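Local structure of type VI secretion system component (Escherichia coli O6, 2P5Z) at residues E228-L233 and G315-S320; T346-S351 and Y358-T363. The protein is a component of the type VI secretion system, structurally similar to the T4 phage tail proteins gp27 and gp5, and probably forms part of a phage-tail-like injection device. All coordinates share one frame; numbering follows the deposited sequence.

Contact 1 of 2, residues E228-L233 and G315-S320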
loop_
_atom_site.group_PDB
_atom_site.type_symbol
_atom_site.label_atom_id
_atom_site.label_comp_id
_atom_site.label_asym_id
_atom_site.label_seq_id
_atom_site.Cartn_x
_atom_site.Cartn_y
_atom_site.Cartn_z
ATOM N N GLU A 228 -0.699 16.187 38.137
ATOM C CA GLU A 228 -0.896 15.153 37.099
ATOM C C GLU A 228 -2.306 14.553 37.044
ATOM O O GLU A 228 -2.798 14.021 38.040
ATOM C CB GLU A 228 0.128 14.024 37.286
ATOM C CG GLU A 228 1.590 14.466 37.202
ATOM C CD GLU A 228 2.538 13.314 36.897
ATOM O OE1 GLU A 228 2.114 12.143 37.024
ATOM O OE2 GLU A 228 3.705 13.580 36.525
ATOM N N ALA A 229 -2.932 14.594 35.864
ATOM C CA ALA A 229 -4.342 14.185 35.714
ATOM C C ALA A 229 -4.741 13.609 34.339
ATOM O O ALA A 229 -3.941 13.591 33.403
ATOM C CB ALA A 229 -5.237 15.347 36.057
ATOM N N VAL A 230 -5.999 13.174 34.227
ATOM C CA VAL A 230 -6.535 12.587 32.988
ATOM C C VAL A 230 -7.801 13.331 32.486
ATOM O O VAL A 230 -8.533 13.886 33.286
ATOM C CB VAL A 230 -6.772 11.052 33.194
ATOM C CG1 VAL A 230 -8.244 10.680 33.226
ATOM C CG2 VAL A 230 -6.064 10.257 32.140
ATOM N N TRP A 231 -8.036 13.376 31.172
ATOM C CA TRP A 231 -9.241 14.026 30.603
ATOM C C TRP A 231 -9.486 13.642 29.146
ATOM O O TRP A 231 -8.662 12.978 28.534
ATOM C CB TRP A 231 -9.150 15.556 30.695
ATOM C CG TRP A 231 -8.295 16.215 29.639
ATOM C CD1 TRP A 231 -8.709 16.721 28.434
ATOM C CD2 TRP A 231 -6.892 16.474 29.726
ATOM N NE1 TRP A 231 -7.635 17.247 27.753
ATOM C CE2 TRP A 231 -6.511 17.118 28.532
ATOM C CE3 TRP A 231 -5.922 16.217 30.698
ATOM C CZ2 TRP A 231 -5.196 17.501 28.273
ATOM C CZ3 TRP A 231 -4.618 16.615 30.455
ATOM C CH2 TRP A 231 -4.262 17.241 29.244
ATOM N N GLY A 232 -10.608 14.082 28.587
ATOM C CA GLY A 232 -10.921 13.850 27.171
ATOM C C GLY A 232 -11.251 12.397 26.835
ATOM O O GLY A 232 -11.028 11.951 25.705
ATOM N N LEU A 233 -11.774 11.664 27.817
ATOM C CA LEU A 233 -11.997 10.239 27.675
ATOM C C LEU A 233 -13.040 9.919 26.620
ATOM O O LEU A 233 -14.078 10.582 26.542
ATOM C CB LEU A 233 -12.390 9.598 29.002
ATOM C CG LEU A 233 -11.424 9.756 30.177
ATOM C CD1 LEU A 233 -11.845 8.878 31.348
ATOM C CD2 LEU A 233 -9.984 9.438 29.789
ATOM N N GLY A 315 -7.969 8.667 25.425
ATOM C CA GLY A 315 -7.961 9.720 26.420
ATOM C C GLY A 315 -6.742 10.618 26.347
ATOM O O GLY A 315 -5.857 10.411 25.520
ATOM N N GLN A 316 -6.710 11.625 27.220
ATOM C CA GLN A 316 -5.597 12.568 27.292
ATOM C C GLN A 316 -5.113 12.713 28.713
ATOM O O GLN A 316 -5.873 12.482 29.653
ATOM C CB GLN A 316 -5.999 13.924 26.746
ATOM C CG GLN A 316 -5.695 14.074 25.298
ATOM C CD GLN A 316 -6.547 15.117 24.659
ATOM O OE1 GLN A 316 -7.775 15.067 24.754
ATOM N NE2 GLN A 316 -5.918 16.071 23.986
ATOM N N SER A 317 -3.846 13.091 28.863
ATOM C CA SER A 317 -3.238 13.183 30.177
ATOM C C SER A 317 -1.994 14.071 30.230
ATOM O O SER A 317 -1.404 14.421 29.189
ATOM C CB SER A 317 -2.879 11.801 30.709
ATOM O OG SER A 317 -2.510 11.889 32.073
ATOM N N THR A 318 -1.615 14.423 31.463
ATOM C CA THR A 318 -0.385 15.166 31.747
ATOM C C THR A 318 0.558 14.348 32.619
ATOM O O THR A 318 1.659 14.804 32.931
ATOM C CB THR A 318 -0.661 16.508 32.497
ATOM O OG1 THR A 318 -1.456 16.265 33.672
ATOM C CG2 THR A 318 -1.356 17.505 31.600
ATOM N N SER A 319 0.106 13.171 33.050
ATOM C CA SER A 319 0.943 12.246 33.819
ATOM C C SER A 319 2.187 11.803 33.052
ATOM O O SER A 319 2.099 11.336 31.933
ATOM C CB SER A 319 0.151 11.012 34.237
ATOM O OG SER A 319 1.025 10.019 34.748
ATOM N N SER A 320 3.347 11.952 33.671
ATOM C CA SER A 320 4.609 11.572 33.061
ATOM C C SER A 320 4.889 10.113 33.370
ATOM O O SER A 320 5.835 9.523 32.845
ATOM C CB SER A 320 5.716 12.403 33.668
ATOM O OG SER A 320 5.765 12.182 35.070
#

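Contact 2 of 2, residues T346-S351 and Y358-T363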
loop_
_atom_site.group_PDB
_atom_site.type_symbol
_atom_site.label_atom_id
_atom_site.label_comp_id
_atom_site.label_asym_id
_atom_site.label_seq_id
_atom_site.Cartn_x
_atom_site.Cartn_y
_atom_site.Cartn_z
ATOM N N THR A 346 -2.223 0.592 25.925
ATOM C CA THR A 346 -1.551 -0.060 24.817
ATOM C C THR A 346 -0.644 0.888 24.053
ATOM O O THR A 346 0.265 0.435 23.367
ATOM C CB THR A 346 -2.546 -0.671 23.822
ATOM O OG1 THR A 346 -3.345 0.367 23.235
ATOM C CG2 THR A 346 -3.454 -1.672 24.526
ATOM N N GLY A 347 -0.892 2.194 24.143
ATOM C CA GLY A 347 -0.136 3.153 23.348
ATOM C C GLY A 347 -0.259 4.574 23.865
ATOM O O GLY A 347 -1.260 4.907 24.481
ATOM N N VAL A 348 0.783 5.393 23.665
ATOM C CA VAL A 348 0.732 6.832 23.932
ATOM C C VAL A 348 1.394 7.647 22.813
ATOM O O VAL A 348 2.393 7.231 22.230
ATOM C CB VAL A 348 1.370 7.246 25.295
ATOM C CG1 VAL A 348 0.684 6.578 26.480
ATOM C CG2 VAL A 348 2.850 6.943 25.328
ATOM N N THR A 349 0.818 8.799 22.488
ATOM C CA THR A 349 1.504 9.804 21.669
ATOM C C THR A 349 1.834 10.963 22.615
ATOM O O THR A 349 1.111 11.218 23.553
ATOM C CB THR A 349 0.659 10.215 20.456
ATOM O OG1 THR A 349 0.395 9.046 19.678
ATOM C CG2 THR A 349 1.380 11.210 19.557
ATOM N N THR A 350 2.938 11.651 22.394
ATOM C CA THR A 350 3.572 12.351 23.493
ATOM C C THR A 350 4.212 13.635 22.976
ATOM O O THR A 350 4.774 13.639 21.882
ATOM C CB THR A 350 4.547 11.353 24.164
ATOM O OG1 THR A 350 3.953 10.845 25.358
ATOM C CG2 THR A 350 5.835 11.940 24.498
ATOM N N SER A 351 4.077 14.733 23.723
ATOM C CA SER A 351 4.562 16.047 23.242
ATOM C C SER A 351 4.881 17.108 24.315
ATOM O O SER A 351 4.351 17.068 25.429
ATOM C CB SER A 351 3.572 16.660 22.258
ATOM O OG SER A 351 4.305 17.290 21.229
ATOM N N TYR A 358 3.932 19.389 28.790
ATOM C CA TYR A 358 3.668 17.983 28.561
ATOM C C TYR A 358 2.220 17.542 28.513
ATOM O O TYR A 358 1.453 17.732 29.455
ATOM C CB TYR A 358 4.465 17.156 29.563
ATOM C CG TYR A 358 4.420 15.664 29.349
ATOM C CD1 TYR A 358 3.690 14.853 30.211
ATOM C CD2 TYR A 358 5.128 15.059 28.314
ATOM C CE1 TYR A 358 3.658 13.491 30.049
ATOM C CE2 TYR A 358 5.096 13.688 28.143
ATOM C CZ TYR A 358 4.357 12.912 29.017
ATOM O OH TYR A 358 4.303 11.547 28.884
ATOM N N GLU A 359 1.876 16.913 27.395
ATOM C CA GLU A 359 0.547 16.374 27.167
ATOM C C GLU A 359 0.691 15.072 26.390
ATOM O O GLU A 359 1.542 14.970 25.500
ATOM C CB GLU A 359 -0.269 17.383 26.357
ATOM C CG GLU A 359 -1.742 17.049 26.227
ATOM C CD GLU A 359 -2.568 18.245 25.816
ATOM O OE1 GLU A 359 -3.714 18.040 25.367
ATOM O OE2 GLU A 359 -2.073 19.389 25.945
ATOM N N LEU A 360 -0.128 14.078 26.718
ATOM C CA LEU A 360 -0.163 12.851 25.922
ATOM C C LEU A 360 -1.565 12.377 25.592
ATOM O O LEU A 360 -2.456 12.505 26.414
ATOM C CB LEU A 360 0.682 11.722 26.557
ATOM C CG LEU A 360 0.478 10.823 27.788
ATOM C CD1 LEU A 360 0.607 11.618 29.050
ATOM C CD2 LEU A 360 -0.818 9.985 27.803
ATOM N N THR A 361 -1.767 11.835 24.396
ATOM C CA THR A 361 -2.991 11.094 24.106
ATOM C C THR A 361 -2.669 9.597 24.272
ATOM O O THR A 361 -1.588 9.159 23.886
ATOM C CB THR A 361 -3.513 11.360 22.679
ATOM O OG1 THR A 361 -2.601 10.797 21.730
ATOM C CG2 THR A 361 -3.627 12.858 22.395
ATOM N N PHE A 362 -3.576 8.818 24.859
ATOM C CA PHE A 362 -3.339 7.389 24.975
ATOM C C PHE A 362 -4.399 6.524 24.303
ATOM O O PHE A 362 -5.550 6.904 24.255
ATOM C CB PHE A 362 -3.148 6.971 26.433
ATOM C CG PHE A 362 -4.380 7.094 27.296
ATOM C CD1 PHE A 362 -5.291 6.042 27.409
ATOM C CD2 PHE A 362 -4.602 8.247 28.053
ATOM C CE1 PHE A 362 -6.416 6.146 28.233
ATOM C CE2 PHE A 362 -5.718 8.353 28.887
ATOM C CZ PHE A 362 -6.627 7.306 28.972
ATOM N N THR A 363 -4.013 5.357 23.796
ATOM C CA THR A 363 -4.999 4.337 23.409
ATOM C C THR A 363 -4.947 3.288 24.503
ATOM O O THR A 363 -3.962 3.224 25.238
ATOM C CB THR A 363 -4.735 3.699 22.021
ATOM O OG1 THR A 363 -3.452 3.060 22.032
ATOM C CG2 THR A 363 -4.735 4.749 20.930
HETATM O O HOH W 1 -2.017 7.598 21.215
#

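Contact 1 of 2, residues E228-L233 and G315-S320
Trp231 and Gln316 form the hydrogen-bonded pair of a short antiparallel bridge, in which strand 230-233 runs beside strand 315-317, the axes of the two short segments approaching to 4.5 Å. Their backbones exchange two bonds, Trp231 N to Gln316 O and Gln316 N to Trp231 O (2.7 Å). Val230 and Ser317 make the neighbouring non-hydrogen-bonded pair. This ladder lies in the beta-rich part of the chain that belongs to the phage tail baseplate family, and strand 359-366 flanks 315-317 on its other edge.

The aromatic contact sits on the Trp231-Gln316 face. Trp231 CG is wedged between its own backbone N and carbonyl carbon (chi1 79°), which lays the indole over the neighbouring strand. Gln316 CB makes a CH-pi contact 3.9 Å from the centroid of the five-membered ring, while Thr318 CG2 meets the six-membered ring at its edge, 3.6 Å from CZ3. Val230 CG2 packs instead against Ser317 CB on the reverse face.

At this end of the ladder, hydroxyls take over. Ala229 O accepts both Ser317 OG at 2.6 Å, from above the carbonyl plane, and Thr318 N. Ala229 N donates a hydrogen bond to Thr318 OG1 (3.1 Å). Ser317 OG also accepts from Ser319 N in an ST turn, which ties the chain's departure from the sheet to the same hydroxyl.

Farther along, the extended Glu228 side chain brings its carboxylate to two serines: OE1 takes a weak bond from Ser319 OG, and Ser320 OG approaches the syn side of Glu228 OE2 at 2.9 Å.

Contact 2 of 2, residues T346-S351 and Y358-T363
Val348 CG1 touches both Phe362 CB at 3.9 Å and Leu360 CD2 at 4.0 Å, crossing both side chains obliquely on the buried face of the sheet. Leu322 adds to this layer from a loop, touching Leu360 and Phe362. Thr350 continues the same face, its OG1 lying 3.6 Å from Leu360 CB. Beneath these side chains, strands 346-351 and 359-363 form the two arms of an antiparallel beta hairpin, bonded from Ser351-Glu359 through Thr349-Thr361 to Gly347-Thr363. Thr349 N donates to Thr361 O at 2.8 Å. At the far end Thr346 and Gly347 both face Thr363 in a classic beta bulge: Thr363 O takes Thr346 N at 3.2 Å and, weakly, Gly347 N, while the hydroxyls Thr346 OG1 and Thr363 OG1 bond at 3.0 Å, either possibly donating. Each OG1 sits between its own backbone N and carbonyl carbon (chi1 63° and 60°), and the two side chains meet at about a right angle.

The opposite face is looser and wetter. Exposed Thr349 and Thr361 stand side by side, pointing the same way, with Thr349 CB 3.5 Å from Thr361 OG1. A water donates to Thr361 O and also bonds Thr349 OG1 at 3.2 Å, bridging the two strands across the solvent side.

Contacts 1 and 2 are successive steps across one run of strands: 230-237, 311-317, 359-366 and 343-353 lie in that order, and the centres of the two contacts are about 9 Å apart. The seam between them is probably hydrogen-bonded through Ser317 O to Leu360 N and Gly315 O to Phe362 N. Both are partly buried, but only contact 2 has exposed residues, Thr349 and Thr361. Contact 1 joins parts distant in sequence and gives way to serine, threonine and carboxylate chemistry where strand 230-237 begins and 311-317 ends; contact 2 is a local hairpin held mainly by backbone bonds. Phe362 touches Val230 on the buried face, while Glu359 touches Trp231 and Gln316 on the other.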